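Local coordinates for undecaprenyl-diphosphooligosaccharide--protein glycotransferase (Campylobacter jejuni, PDB 3AAG) that transfers a preassembled heptasaccharide from a lipid carrier to asparagine side chains of target proteins, an activity of the whole enzyme, of which this is the C-terminal domain, at residues Leu148-Val153 with Phe257-Val262; Asn62-Phe67 with Ala77-Leu82; Gly183-Ser188 with Ala247-Met252; Ala16-Gln21 with Tyr139-Ala144. One frame throughout, in Å; residues are numbered along the deposited sequence.

Contact 1: Leu148-Val153 with Phe257-Val262; sequences LIFSTV and FNSAYV
Tyr261 and Phe150 show how two aromatic rings can pack closely without forming either a stack or an edge-to-face pair. Their centroids lie 4.6 Å apart and their planes meet at 44°, the two side chains sliding past each other in opposite directions. Followed outward, Tyr261 engages the Phe150 ring from its first carbon: CB sits 3.5 Å from Phe150 CZ, and CG is 3.8 Å from Phe150 CE1. Next along, CD2 of Tyr261 stands over the centre of the phenylalanine face, 3.4 Å above the plane. Tyr261 CE2, further out, is already more distant, 4.0 Å from Phe150 CD1. The hydroxyl at the tip goes beyond the phenylalanine and bonds to the carbonyl O of Pro143. With its CG anti to the backbone N (chi1 -167°), Phe150 reaches across from the first turn of helix 150-155.

Ser259 adds a smaller touch, its OG lying 3.9 Å from Phe150 CE2. That oxygen has its main work elsewhere: as N-cap of helix 260-266 it accepts the amide of Val262 N at 3.2 Å, and it is also bonded to Met256 O. Phe172, of strand 172-179, meets the Phe150 ring edge-to-face, so the pair is built into a larger aromatic core.

Phe150 falls in the segment assigned by similarity as the MI motif. Its neighbour Ile149, the N-cap residue of helix 150-155, rests on Trp35 and Tyr38 of the WWDYG motif, consistent with the pocket that in STT3 enzymes receives the +2 Ser/Thr of the acceptor sequon.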
loop_
_atom_site.group_PDB
_atom_site.type_symbol
_atom_site.label_atom_id
_atom_site.label_comp_id
_atom_site.label_asym_id
_atom_site.label_seq_id
_atom_site.Cartn_x
_atom_site.Cartn_y
_atom_site.Cartn_z
ATOM N N LEU A 148 -1.556 0.962 -10.153
ATOM C CA LEU A 148 -2.576 0.663 -11.153
ATOM C C LEU A 148 -3.592 -0.357 -10.653
ATOM O O LEU A 148 -4.647 -0.533 -11.259
ATOM C CB LEU A 148 -1.936 0.161 -12.448
ATOM C CG LEU A 148 -1.131 1.173 -13.264
ATOM C CD1 LEU A 148 -0.574 0.512 -14.511
ATOM C CD2 LEU A 148 -1.981 2.382 -13.625
ATOM N N ILE A 149 -3.269 -1.030 -9.553
ATOM C CA ILE A 149 -4.128 -2.092 -9.032
ATOM C C ILE A 149 -4.447 -1.891 -7.556
ATOM O O ILE A 149 -5.178 -2.683 -6.960
ATOM C CB ILE A 149 -3.495 -3.486 -9.214
ATOM C CG1 ILE A 149 -2.089 -3.520 -8.609
ATOM C CG2 ILE A 149 -3.473 -3.876 -10.683
ATOM C CD1 ILE A 149 -1.688 -4.878 -8.085
ATOM N N PHE A 150 -3.899 -0.832 -6.970
ATOM C CA PHE A 150 -3.984 -0.628 -5.528
ATOM C C PHE A 150 -5.429 -0.550 -5.043
ATOM O O PHE A 150 -5.740 -0.954 -3.922
ATOM C CB PHE A 150 -3.219 0.631 -5.113
ATOM C CG PHE A 150 -2.994 0.737 -3.631
ATOM C CD1 PHE A 150 -2.291 -0.247 -2.952
ATOM C CD2 PHE A 150 -3.489 1.817 -2.916
ATOM C CE1 PHE A 150 -2.082 -0.156 -1.585
ATOM C CE2 PHE A 150 -3.284 1.916 -1.550
ATOM C CZ PHE A 150 -2.579 0.927 -0.883
ATOM N N SER A 151 -6.308 -0.030 -5.890
ATOM C CA SER A 151 -7.729 0.004 -5.580
ATOM C C SER A 151 -8.227 -1.385 -5.203
ATOM O O SER A 151 -8.940 -1.556 -4.212
ATOM C CB SER A 151 -8.522 0.535 -6.773
ATOM O OG SER A 151 -9.832 0.903 -6.384
ATOM N N THR A 152 -7.848 -2.377 -6.001
ATOM C CA THR A 152 -8.233 -3.756 -5.741
ATOM C C THR A 152 -7.503 -4.309 -4.527
ATOM O O THR A 152 -8.069 -5.077 -3.750
ATOM C CB THR A 152 -7.948 -4.658 -6.951
ATOM O OG1 THR A 152 -8.891 -4.375 -7.992
ATOM C CG2 THR A 152 -8.062 -6.122 -6.559
ATOM N N VAL A 153 -6.245 -3.916 -4.364
ATOM C CA VAL A 153 -5.462 -4.342 -3.211
ATOM C C VAL A 153 -6.152 -3.937 -1.912
ATOM O O VAL A 153 -6.392 -4.771 -1.039
ATOM C CB VAL A 153 -4.038 -3.758 -3.242
ATOM C CG1 VAL A 153 -3.308 -4.067 -1.944
ATOM C CG2 VAL A 153 -3.272 -4.305 -4.432
ATOM N N PHE A 257 -4.822 8.212 1.320
ATOM C CA PHE A 257 -3.720 9.120 1.605
ATOM C C PHE A 257 -2.958 8.680 2.851
ATOM O O PHE A 257 -1.766 8.953 2.992
ATOM C CB PHE A 257 -4.232 10.552 1.770
ATOM C CG PHE A 257 -3.139 11.582 1.804
ATOM C CD1 PHE A 257 -2.506 11.974 0.637
ATOM C CD2 PHE A 257 -2.740 12.148 3.001
ATOM C CE1 PHE A 257 -1.497 12.916 0.662
ATOM C CE2 PHE A 257 -1.733 13.090 3.032
ATOM C CZ PHE A 257 -1.111 13.475 1.861
ATOM N N ASN A 258 -3.655 7.995 3.751
ATOM C CA ASN A 258 -3.065 7.556 5.010
ATOM C C ASN A 258 -2.299 6.247 4.868
ATOM O O ASN A 258 -1.373 5.974 5.630
ATOM C CB ASN A 258 -4.145 7.410 6.083
ATOM C CG ASN A 258 -4.324 8.671 6.907
ATOM O OD1 ASN A 258 -4.233 9.785 6.389
ATOM N ND2 ASN A 258 -4.582 8.500 8.201
ATOM N N SER A 259 -2.694 5.441 3.889
ATOM C CA SER A 259 -2.123 4.111 3.710
ATOM C C SER A 259 -0.605 4.129 3.850
ATOM O O SER A 259 0.040 5.148 3.601
ATOM C CB SER A 259 -2.515 3.541 2.347
ATOM O OG SER A 259 -1.908 4.272 1.296
ATOM N N ALA A 260 -0.041 2.995 4.252
ATOM C CA ALA A 260 1.406 2.848 4.326
ATOM C C ALA A 260 2.031 2.904 2.936
ATOM O O ALA A 260 3.180 3.317 2.777
ATOM C CB ALA A 260 1.769 1.546 5.022
ATOM N N TYR A 261 1.267 2.489 1.930
ATOM C CA TYR A 261 1.760 2.460 0.559
ATOM C C TYR A 261 2.020 3.866 0.031
ATOM O O TYR A 261 3.145 4.207 -0.335
ATOM C CB TYR A 261 0.774 1.733 -0.356
ATOM C CG TYR A 261 1.219 1.694 -1.798
ATOM C CD1 TYR A 261 2.512 1.313 -2.132
ATOM C CD2 TYR A 261 0.352 2.042 -2.824
ATOM C CE1 TYR A 261 2.931 1.276 -3.451
ATOM C CE2 TYR A 261 0.761 2.009 -4.148
ATOM C CZ TYR A 261 2.053 1.625 -4.454
ATOM O OH TYR A 261 2.467 1.588 -5.764
ATOM N N VAL A 262 0.970 4.678 -0.009
ATOM C CA VAL A 262 1.097 6.068 -0.428
ATOM C C VAL A 262 2.134 6.793 0.420
ATOM O O VAL A 262 3.111 7.331 -0.100
ATOM C CB VAL A 262 -0.249 6.811 -0.328
ATOM C CG1 VAL A 262 -0.076 8.275 -0.698
ATOM C CG2 VAL A 262 -1.294 6.147 -1.217
#

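Contact 2: Asn62-Phe67 with Ala77-Leu82; sequences NFFPSF and ANMARL
Arg81 NH1, gripped by the carboxylate of Glu85 in a salt bridge and by the carbonyl O of Arg136, belongs to the same helical turns whose Met79 meets Phe64 and Phe67. The cross-helix contact itself is wholly apolar, a worked example of one flexible chain serving two rings. Met79, present as selenomethionine, bends at chi2 (-57°) and again at chi3, which brings its selenium round to Phe64. There SE lies 3.9 Å from Phe64 CD2 and 4.1 Å from Phe64 CE2, almost in the ring plane and therefore at the edge. The same atom stands differently to Phe67: it is 5.2 Å from that ring's centroid and 32° off the normal, an oblique approach. Both are Met-aromatic contacts. Met79 CB also packs 3.6 Å from Phe67 CD2, the two side chains crossing at about a right angle; the still closer approach of the neighbouring CG is doubtful and carries no weight.

Phe64 is backed within its own helix by Phe63, whose CD2 lies 3.7 Å above one face, toward the rim. Phe64 also touches Met107 of helix 103-107. Phe67 and Phe63 both pack on Leu120 of helix 116-122, so the short helix 63-67 is set among helices 73-87, 103-107 and 116-122 in the helical part of the core domain.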
loop_
_atom_site.group_PDB
_atom_site.type_symbol
_atom_site.label_atom_id
_atom_site.label_comp_id
_atom_site.label_asym_id
_atom_site.label_seq_id
_atom_site.Cartn_x
_atom_site.Cartn_y
_atom_site.Cartn_z
ATOM N N ASN A 62 -5.884 -12.732 1.035
ATOM C CA ASN A 62 -5.509 -11.388 0.614
ATOM C C ASN A 62 -5.537 -10.385 1.760
ATOM O O ASN A 62 -4.799 -9.399 1.750
ATOM C CB ASN A 62 -6.406 -10.916 -0.530
ATOM C CG ASN A 62 -6.132 -11.655 -1.826
ATOM O OD1 ASN A 62 -5.033 -12.169 -2.042
ATOM N ND2 ASN A 62 -7.132 -11.712 -2.699
ATOM N N PHE A 63 -6.384 -10.646 2.750
ATOM C CA PHE A 63 -6.651 -9.671 3.801
ATOM C C PHE A 63 -5.373 -9.119 4.425
ATOM O O PHE A 63 -5.286 -7.930 4.723
ATOM C CB PHE A 63 -7.543 -10.271 4.889
ATOM C CG PHE A 63 -7.659 -9.408 6.113
ATOM C CD1 PHE A 63 -8.436 -8.259 6.095
ATOM C CD2 PHE A 63 -6.983 -9.736 7.277
ATOM C CE1 PHE A 63 -8.540 -7.459 7.216
ATOM C CE2 PHE A 63 -7.084 -8.938 8.401
ATOM C CZ PHE A 63 -7.865 -7.796 8.369
ATOM N N PHE A 64 -4.386 -9.986 4.626
ATOM C CA PHE A 64 -3.243 -9.658 5.473
ATOM C C PHE A 64 -2.215 -8.795 4.757
ATOM O O PHE A 64 -1.775 -7.777 5.292
ATOM C CB PHE A 64 -2.587 -10.930 6.014
ATOM C CG PHE A 64 -3.439 -11.671 7.005
ATOM C CD1 PHE A 64 -4.016 -12.885 6.672
ATOM C CD2 PHE A 64 -3.671 -11.146 8.266
ATOM C CE1 PHE A 64 -4.804 -13.564 7.579
ATOM C CE2 PHE A 64 -4.457 -11.819 9.178
ATOM C CZ PHE A 64 -5.026 -13.030 8.835
ATOM N N PRO A 65 -1.826 -9.196 3.538
ATOM C CA PRO A 65 -0.969 -8.332 2.729
ATOM C C PRO A 65 -1.655 -6.990 2.519
ATOM O O PRO A 65 -1.020 -5.940 2.631
ATOM C CB PRO A 65 -0.863 -9.082 1.394
ATOM C CG PRO A 65 -1.222 -10.495 1.710
ATOM C CD PRO A 65 -2.223 -10.420 2.822
ATOM N N SER A 66 -2.950 -7.039 2.225
ATOM C CA SER A 66 -3.720 -5.843 1.919
ATOM C C SER A 66 -3.750 -4.891 3.109
ATOM O O SER A 66 -3.561 -3.686 2.955
ATOM C CB SER A 66 -5.143 -6.217 1.499
ATOM O OG SER A 66 -6.044 -5.142 1.718
ATOM N N PHE A 67 -3.985 -5.442 4.296
ATOM C CA PHE A 67 -4.036 -4.641 5.511
ATOM C C PHE A 67 -2.722 -3.906 5.738
ATOM O O PHE A 67 -2.706 -2.690 5.912
ATOM C CB PHE A 67 -4.365 -5.516 6.723
ATOM C CG PHE A 67 -4.760 -4.733 7.945
ATOM C CD1 PHE A 67 -6.086 -4.411 8.178
ATOM C CD2 PHE A 67 -3.805 -4.321 8.857
ATOM C CE1 PHE A 67 -6.452 -3.692 9.296
ATOM C CE2 PHE A 67 -4.165 -3.600 9.981
ATOM C CZ PHE A 67 -5.493 -3.288 10.201
ATOM N N ALA A 77 2.732 -2.107 10.379
ATOM C CA ALA A 77 3.905 -2.656 11.044
ATOM C C ALA A 77 3.512 -3.833 11.929
ATOM O O ALA A 77 4.178 -4.868 11.935
ATOM C CB ALA A 77 4.607 -1.582 11.863
ATOM N N ASN A 78 2.421 -3.670 12.670
ATOM C CA ASN A 78 1.975 -4.690 13.609
ATOM C C ASN A 78 1.394 -5.925 12.924
ATOM O O ASN A 78 1.747 -7.054 13.267
ATOM C CB ASN A 78 0.972 -4.105 14.603
ATOM C CG ASN A 78 1.619 -3.149 15.584
ATOM O OD1 ASN A 78 2.842 -3.120 15.722
ATOM N ND2 ASN A 78 0.802 -2.356 16.268
HETATM N N MSE A 79 0.504 -5.706 11.960
HETATM C CA MSE A 79 -0.076 -6.809 11.199
HETATM C C MSE A 79 1.007 -7.615 10.492
HETATM O O MSE A 79 0.983 -8.845 10.498
HETATM C CB MSE A 79 -1.088 -6.287 10.179
HETATM C CG MSE A 79 -2.536 -6.502 10.581
HETATM SE SE MSE A 79 -2.941 -8.378 10.921
HETATM C CE MSE A 79 -1.132 -9.008 11.286
ATOM N N ALA A 80 1.957 -6.912 9.885
ATOM C CA ALA A 80 3.088 -7.566 9.248
ATOM C C ALA A 80 3.656 -8.628 10.179
ATOM O O ALA A 80 3.827 -9.784 9.790
ATOM C CB ALA A 80 4.156 -6.542 8.882
ATOM N N ARG A 81 3.937 -8.230 11.416
ATOM C CA ARG A 81 4.494 -9.143 12.403
ATOM C C ARG A 81 3.497 -10.229 12.789
ATOM O O ARG A 81 3.849 -11.405 12.864
ATOM C CB ARG A 81 4.944 -8.382 13.648
ATOM C CG ARG A 81 5.587 -9.260 14.704
ATOM C CD ARG A 81 6.598 -10.209 14.085
ATOM N NE ARG A 81 7.848 -9.535 13.749
ATOM C CZ ARG A 81 8.901 -10.141 13.212
ATOM N NH1 ARG A 81 8.860 -11.441 12.949
ATOM N NH2 ARG A 81 9.998 -9.451 12.938
ATOM N N LEU A 82 2.253 -9.833 13.034
ATOM C CA LEU A 82 1.236 -10.778 13.477
ATOM C C LEU A 82 0.929 -11.817 12.405
ATOM O O LEU A 82 0.987 -13.019 12.662
ATOM C CB LEU A 82 -0.041 -10.047 13.894
ATOM C CG LEU A 82 0.029 -9.239 15.194
ATOM C CD1 LEU A 82 -1.369 -8.901 15.691
ATOM C CD2 LEU A 82 0.810 -9.992 16.260
#

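Contact 3: Gly183-Ser188 with Ala247-Met252; sequences GEIYLS and AQFILM
Leu187 and Ile185 pack on one ring, that of Phe249, and apolar contact is the whole of what passes between the two strands. The closer touch comes from the CD2 branch of Leu187, which lies 3.5 Å from Phe249 CD2 and 4.1 Å from Phe249 CG. It approaches the ring obliquely, and the two side chains cross at about a right angle. Ile185 is a looser neighbour, the end of its chain, CD1, coming to 4.5 Å from Phe249 CZ. Phe249 carries its CG beside the backbone N and anti to the carbonyl carbon (chi1 -82°), and from there the ring spans the gap to both aliphatic residues. Leu187 also leans on Leu193 in strand 192-194.

Aromatic neighbours lie beyond. The Phe249 ring also meets Tyr238, with planes at about 20°, and Phe197, with planes at about 70°.

Backbone hydrogen bonds tie each segment to the strand between them. Tyr186, the centre of an inverse gamma turn, bonds to Leu178 and Asp179, and Gln248 bonds to Ala175; Gln248 and Phe249 together face Ala175 as a classic beta bulge. Strand 172-179 thus runs between the two, antiparallel to each, and the side chains meet across it. The contact is therefore packing of next-but-one strands on one side of the mixed sheet, in the sequence range of the STT3/PglB C-terminal beta-barrel domain.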
loop_
_atom_site.group_PDB
_atom_site.type_symbol
_atom_site.label_atom_id
_atom_site.label_comp_id
_atom_site.label_asym_id
_atom_site.label_seq_id
_atom_site.Cartn_x
_atom_site.Cartn_y
_atom_site.Cartn_z
ATOM N N GLY A 183 -8.512 25.184 -20.181
ATOM C CA GLY A 183 -7.851 25.217 -18.882
ATOM C C GLY A 183 -8.152 23.992 -18.041
ATOM O O GLY A 183 -8.110 24.047 -16.811
ATOM N N GLU A 184 -8.459 22.882 -18.705
ATOM C CA GLU A 184 -8.797 21.646 -18.010
ATOM C C GLU A 184 -8.062 20.439 -18.593
ATOM O O GLU A 184 -7.473 20.522 -19.673
ATOM C CB GLU A 184 -10.312 21.413 -18.026
ATOM C CG GLU A 184 -10.980 21.759 -19.346
ATOM C CD GLU A 184 -11.228 20.540 -20.215
ATOM O OE1 GLU A 184 -12.070 20.624 -21.134
ATOM O OE2 GLU A 184 -10.582 19.497 -19.978
ATOM N N ILE A 185 -8.101 19.323 -17.871
ATOM C CA ILE A 185 -7.436 18.100 -18.310
ATOM C C ILE A 185 -8.411 16.928 -18.376
ATOM O O ILE A 185 -9.002 16.543 -17.366
ATOM C CB ILE A 185 -6.270 17.730 -17.379
ATOM C CG1 ILE A 185 -5.424 18.966 -17.066
ATOM C CG2 ILE A 185 -5.420 16.639 -18.006
ATOM C CD1 ILE A 185 -4.342 18.723 -16.035
ATOM N N TYR A 186 -8.573 16.364 -19.568
ATOM C CA TYR A 186 -9.448 15.213 -19.761
ATOM C C TYR A 186 -8.781 13.929 -19.277
ATOM O O TYR A 186 -8.136 13.224 -20.054
ATOM C CB TYR A 186 -9.839 15.078 -21.235
ATOM C CG TYR A 186 -10.653 16.160 -21.655
ATOM N N LEU A 187 -8.941 13.633 -17.991
ATOM C CA LEU A 187 -8.326 12.452 -17.396
ATOM C C LEU A 187 -8.990 11.169 -17.883
ATOM O O LEU A 187 -10.157 11.171 -18.277
ATOM C CB LEU A 187 -8.385 12.529 -15.869
ATOM C CG LEU A 187 -7.383 13.475 -15.204
ATOM C CD1 LEU A 187 -7.547 13.449 -13.695
ATOM C CD2 LEU A 187 -5.960 13.111 -15.599
ATOM N N SER A 188 -8.239 10.073 -17.851
ATOM C CA SER A 188 -8.685 8.817 -18.445
ATOM C C SER A 188 -9.776 8.148 -17.614
ATOM O O SER A 188 -10.463 7.247 -18.091
ATOM C CB SER A 188 -7.505 7.860 -18.625
ATOM O OG SER A 188 -6.885 7.572 -17.384
ATOM N N ALA A 247 -0.448 5.747 -15.522
ATOM C CA ALA A 247 -0.467 6.244 -14.154
ATOM C C ALA A 247 0.251 7.583 -14.046
ATOM O O ALA A 247 1.370 7.660 -13.543
ATOM C CB ALA A 247 0.158 5.227 -13.211
ATOM N N GLN A 248 -0.403 8.637 -14.521
ATOM C CA GLN A 248 0.151 9.981 -14.442
ATOM C C GLN A 248 -0.474 10.763 -13.293
ATOM O O GLN A 248 0.150 11.662 -12.728
ATOM C CB GLN A 248 -0.068 10.721 -15.762
ATOM C CG GLN A 248 0.762 10.185 -16.916
ATOM C CD GLN A 248 2.146 10.799 -16.967
ATOM O OE1 GLN A 248 2.304 12.011 -16.816
ATOM N NE2 GLN A 248 3.157 9.965 -17.180
ATOM N N PHE A 249 -1.710 10.413 -12.953
ATOM C CA PHE A 249 -2.435 11.092 -11.885
ATOM C C PHE A 249 -3.107 10.094 -10.947
ATOM O O PHE A 249 -3.417 8.971 -11.340
ATOM C CB PHE A 249 -3.478 12.045 -12.471
ATOM C CG PHE A 249 -2.917 13.375 -12.885
ATOM C CD1 PHE A 249 -2.530 14.304 -11.933
ATOM C CD2 PHE A 249 -2.774 13.698 -14.223
ATOM C CE1 PHE A 249 -2.013 15.527 -12.309
ATOM C CE2 PHE A 249 -2.257 14.919 -14.603
ATOM C CZ PHE A 249 -1.877 15.834 -13.645
ATOM N N ILE A 250 -3.327 10.510 -9.703
ATOM C CA ILE A 250 -4.056 9.688 -8.742
ATOM C C ILE A 250 -5.033 10.519 -7.916
ATOM O O ILE A 250 -4.635 11.459 -7.227
ATOM C CB ILE A 250 -3.106 8.946 -7.781
ATOM C CG1 ILE A 250 -1.968 8.281 -8.554
ATOM C CG2 ILE A 250 -3.873 7.915 -6.970
ATOM C CD1 ILE A 250 -0.874 7.737 -7.665
ATOM N N LEU A 251 -6.309 10.158 -7.985
ATOM C CA LEU A 251 -7.330 10.775 -7.147
ATOM C C LEU A 251 -7.731 9.839 -6.010
ATOM O O LEU A 251 -8.226 8.737 -6.248
ATOM C CB LEU A 251 -8.557 11.135 -7.987
ATOM C CG LEU A 251 -9.593 12.053 -7.336
ATOM C CD1 LEU A 251 -9.022 13.448 -7.127
ATOM C CD2 LEU A 251 -10.859 12.109 -8.178
HETATM N N MSE A 252 -7.512 10.284 -4.775
HETATM C CA MSE A 252 -7.683 9.421 -3.610
HETATM C C MSE A 252 -8.323 10.165 -2.441
HETATM O O MSE A 252 -8.225 11.388 -2.340
HETATM C CB MSE A 252 -6.338 8.840 -3.179
HETATM C CG MSE A 252 -5.363 9.878 -2.661
HETATM SE SE MSE A 252 -3.714 9.091 -1.999
HETATM C CE MSE A 252 -2.820 8.789 -3.708
#

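Contact 4: Ala16-Gln21 with Tyr139-Ala144; sequences ASLLNQ and YLYMPA
Leu19 and Tyr141 form a CH-pi contact, in which a methyl group lies over the flat of a phenol ring. CD2 of Leu19 is 4.2 Å from the ring centroid and 19° off the normal, displaced toward the rim. The opposite face is taken by Pro143, two residues further along the same segment, whose CD stands 3.9 Å above the plane. Sandwiched in this way, the ring has aliphatic carbon on either side.

Plain apolar packing is supplied by Leu18. Its CD2 lies 3.6 Å from Tyr141 CE1, arriving obliquely, and the CD2 of Leu19 comes to 4.0 Å from that same CE1, so both leucines converge on one ring carbon. Tyr141 extends toward them with chi1 at -180°, CG pointing directly opposite the amide nitrogen. Leu19 also touches Val42 and Tyr45 of helix 39-46.

In the fold, this joins helix 15-21, the first of this domain construct, to the segment that carries on from strand 138-140, which pairs in parallel with strand 31-33 in a two-stranded sheet. Strand 31-33 runs into the WWDYG motif, and the side chain of Tyr141 is about 10 Å from that of Ile149, which by similarity interacts with the acceptor peptide.

Polar bonds tie Tyr141 to its surroundings. Its hydroxyl is hydrogen-bonded to Glu15 OE1, a second tie to the leucines' own helix, and Tyr141 O pairs with Thr34 OG1.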
loop_
_atom_site.group_PDB
_atom_site.type_symbol
_atom_site.label_atom_id
_atom_site.label_comp_id
_atom_site.label_asym_id
_atom_site.label_seq_id
_atom_site.Cartn_x
_atom_site.Cartn_y
_atom_site.Cartn_z
ATOM N N ALA A 16 14.054 -8.148 -11.430
ATOM C CA ALA A 16 14.925 -9.272 -11.120
ATOM C C ALA A 16 16.146 -8.814 -10.327
ATOM O O ALA A 16 16.551 -9.462 -9.360
ATOM C CB ALA A 16 15.351 -9.983 -12.397
ATOM N N SER A 17 16.728 -7.695 -10.735
ATOM C CA SER A 17 17.924 -7.185 -10.080
ATOM C C SER A 17 17.627 -6.787 -8.639
ATOM O O SER A 17 18.363 -7.146 -7.720
ATOM C CB SER A 17 18.491 -5.994 -10.853
ATOM O OG SER A 17 18.356 -6.191 -12.251
ATOM N N LEU A 18 16.541 -6.046 -8.447
ATOM C CA LEU A 18 16.176 -5.559 -7.126
ATOM C C LEU A 18 15.816 -6.709 -6.184
ATOM O O LEU A 18 16.181 -6.700 -5.008
ATOM C CB LEU A 18 15.019 -4.565 -7.226
ATOM C CG LEU A 18 14.443 -4.048 -5.908
ATOM C CD1 LEU A 18 13.862 -2.659 -6.096
ATOM C CD2 LEU A 18 13.388 -5.003 -5.370
ATOM N N LEU A 19 15.103 -7.700 -6.708
ATOM C CA LEU A 19 14.705 -8.854 -5.913
ATOM C C LEU A 19 15.854 -9.845 -5.738
ATOM O O LEU A 19 15.856 -10.649 -4.805
ATOM C CB LEU A 19 13.495 -9.543 -6.541
ATOM C CG LEU A 19 12.197 -8.740 -6.461
ATOM C CD1 LEU A 19 11.053 -9.468 -7.151
ATOM C CD2 LEU A 19 11.853 -8.437 -5.012
ATOM N N ASN A 20 16.830 -9.782 -6.639
ATOM C CA ASN A 20 18.078 -10.517 -6.463
ATOM C C ASN A 20 18.965 -9.853 -5.417
ATOM O O ASN A 20 19.707 -10.519 -4.695
ATOM C CB ASN A 20 18.829 -10.625 -7.789
ATOM C CG ASN A 20 20.139 -11.376 -7.653
ATOM O OD1 ASN A 20 21.212 -10.775 -7.608
ATOM N ND2 ASN A 20 20.056 -12.700 -7.580
ATOM N N GLN A 21 18.882 -8.531 -5.347
ATOM C CA GLN A 21 19.450 -7.790 -4.233
ATOM C C GLN A 21 18.796 -8.235 -2.930
ATOM O O GLN A 21 19.453 -8.334 -1.893
ATOM C CB GLN A 21 19.239 -6.292 -4.443
ATOM C CG GLN A 21 20.137 -5.411 -3.605
ATOM C CD GLN A 21 20.137 -3.975 -4.084
ATOM O OE1 GLN A 21 19.889 -3.702 -5.260
ATOM N NE2 GLN A 21 20.413 -3.046 -3.174
ATOM N N TYR A 139 10.041 -8.172 5.312
ATOM C CA TYR A 139 10.240 -7.044 4.410
ATOM C C TYR A 139 8.945 -6.674 3.697
ATOM O O TYR A 139 8.165 -7.546 3.316
ATOM C CB TYR A 139 11.322 -7.364 3.382
ATOM C CG TYR A 139 12.642 -7.784 3.985
ATOM C CD1 TYR A 139 12.804 -9.043 4.547
ATOM C CD2 TYR A 139 13.729 -6.921 3.987
ATOM C CE1 TYR A 139 14.010 -9.428 5.095
ATOM C CE2 TYR A 139 14.936 -7.298 4.533
ATOM C CZ TYR A 139 15.073 -8.551 5.084
ATOM O OH TYR A 139 16.280 -8.924 5.630
ATOM N N LEU A 140 8.724 -5.376 3.519
ATOM C CA LEU A 140 7.661 -4.892 2.651
ATOM C C LEU A 140 8.198 -4.604 1.258
ATOM O O LEU A 140 9.222 -3.938 1.103
ATOM C CB LEU A 140 7.027 -3.628 3.231
ATOM C CG LEU A 140 6.040 -3.831 4.379
ATOM C CD1 LEU A 140 6.741 -4.471 5.568
ATOM C CD2 LEU A 140 5.419 -2.500 4.772
ATOM N N TYR A 141 7.497 -5.107 0.249
ATOM C CA TYR A 141 7.817 -4.800 -1.139
ATOM C C TYR A 141 6.692 -3.981 -1.760
ATOM O O TYR A 141 5.550 -4.426 -1.817
ATOM C CB TYR A 141 8.030 -6.092 -1.927
ATOM C CG TYR A 141 8.377 -5.886 -3.382
ATOM C CD1 TYR A 141 9.524 -5.200 -3.754
ATOM C CD2 TYR A 141 7.559 -6.388 -4.385
ATOM C CE1 TYR A 141 9.848 -5.017 -5.085
ATOM C CE2 TYR A 141 7.874 -6.209 -5.718
ATOM C CZ TYR A 141 9.018 -5.524 -6.062
ATOM O OH TYR A 141 9.332 -5.344 -7.388
HETATM N N MSE A 142 7.021 -2.778 -2.215
HETATM C CA MSE A 142 6.030 -1.876 -2.788
HETATM C C MSE A 142 6.520 -1.303 -4.112
HETATM O O MSE A 142 7.254 -0.315 -4.133
HETATM C CB MSE A 142 5.726 -0.734 -1.820
HETATM C CG MSE A 142 5.701 -1.142 -0.364
HETATM SE SE MSE A 142 5.064 0.302 0.776
HETATM C CE MSE A 142 6.715 1.325 0.939
ATOM N N PRO A 143 6.116 -1.926 -5.224
ATOM C CA PRO A 143 6.481 -1.448 -6.553
ATOM C C PRO A 143 5.587 -0.302 -7.016
ATOM O O PRO A 143 4.419 -0.238 -6.643
ATOM C CB PRO A 143 6.261 -2.679 -7.432
ATOM C CG PRO A 143 5.175 -3.431 -6.749
ATOM C CD PRO A 143 5.331 -3.171 -5.271
ATOM N N ALA A 144 6.138 0.594 -7.827
ATOM C CA ALA A 144 5.342 1.635 -8.465
ATOM C C ALA A 144 4.105 1.050 -9.145
ATOM O O ALA A 144 2.983 1.491 -8.898
ATOM C CB ALA A 144 6.186 2.405 -9.465
#

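Overall arrangement
From the N terminus, helix 15-21 opens the long loop of contact 4. Contact 2 opens and closes inside it, linking helices 63-67 and 73-87, before residues 139-144 close the outer loop. A few residues on, helix 150-155 opens contact 1, whose loop holds the barrel strands and, nested among them, contact 3; residues 257-262 then close it. No loops cross. Contact 1 is the hub: it touches contact 2 through Val153 O and Ser66 OG, contact 3 where Leu148 packs on Ala247 and Phe257 on Met252, and contact 4 where Tyr261 meets Met142. Contacts 2 and 3, with centres 31 Å apart, lie on opposite sides of the chain's centre.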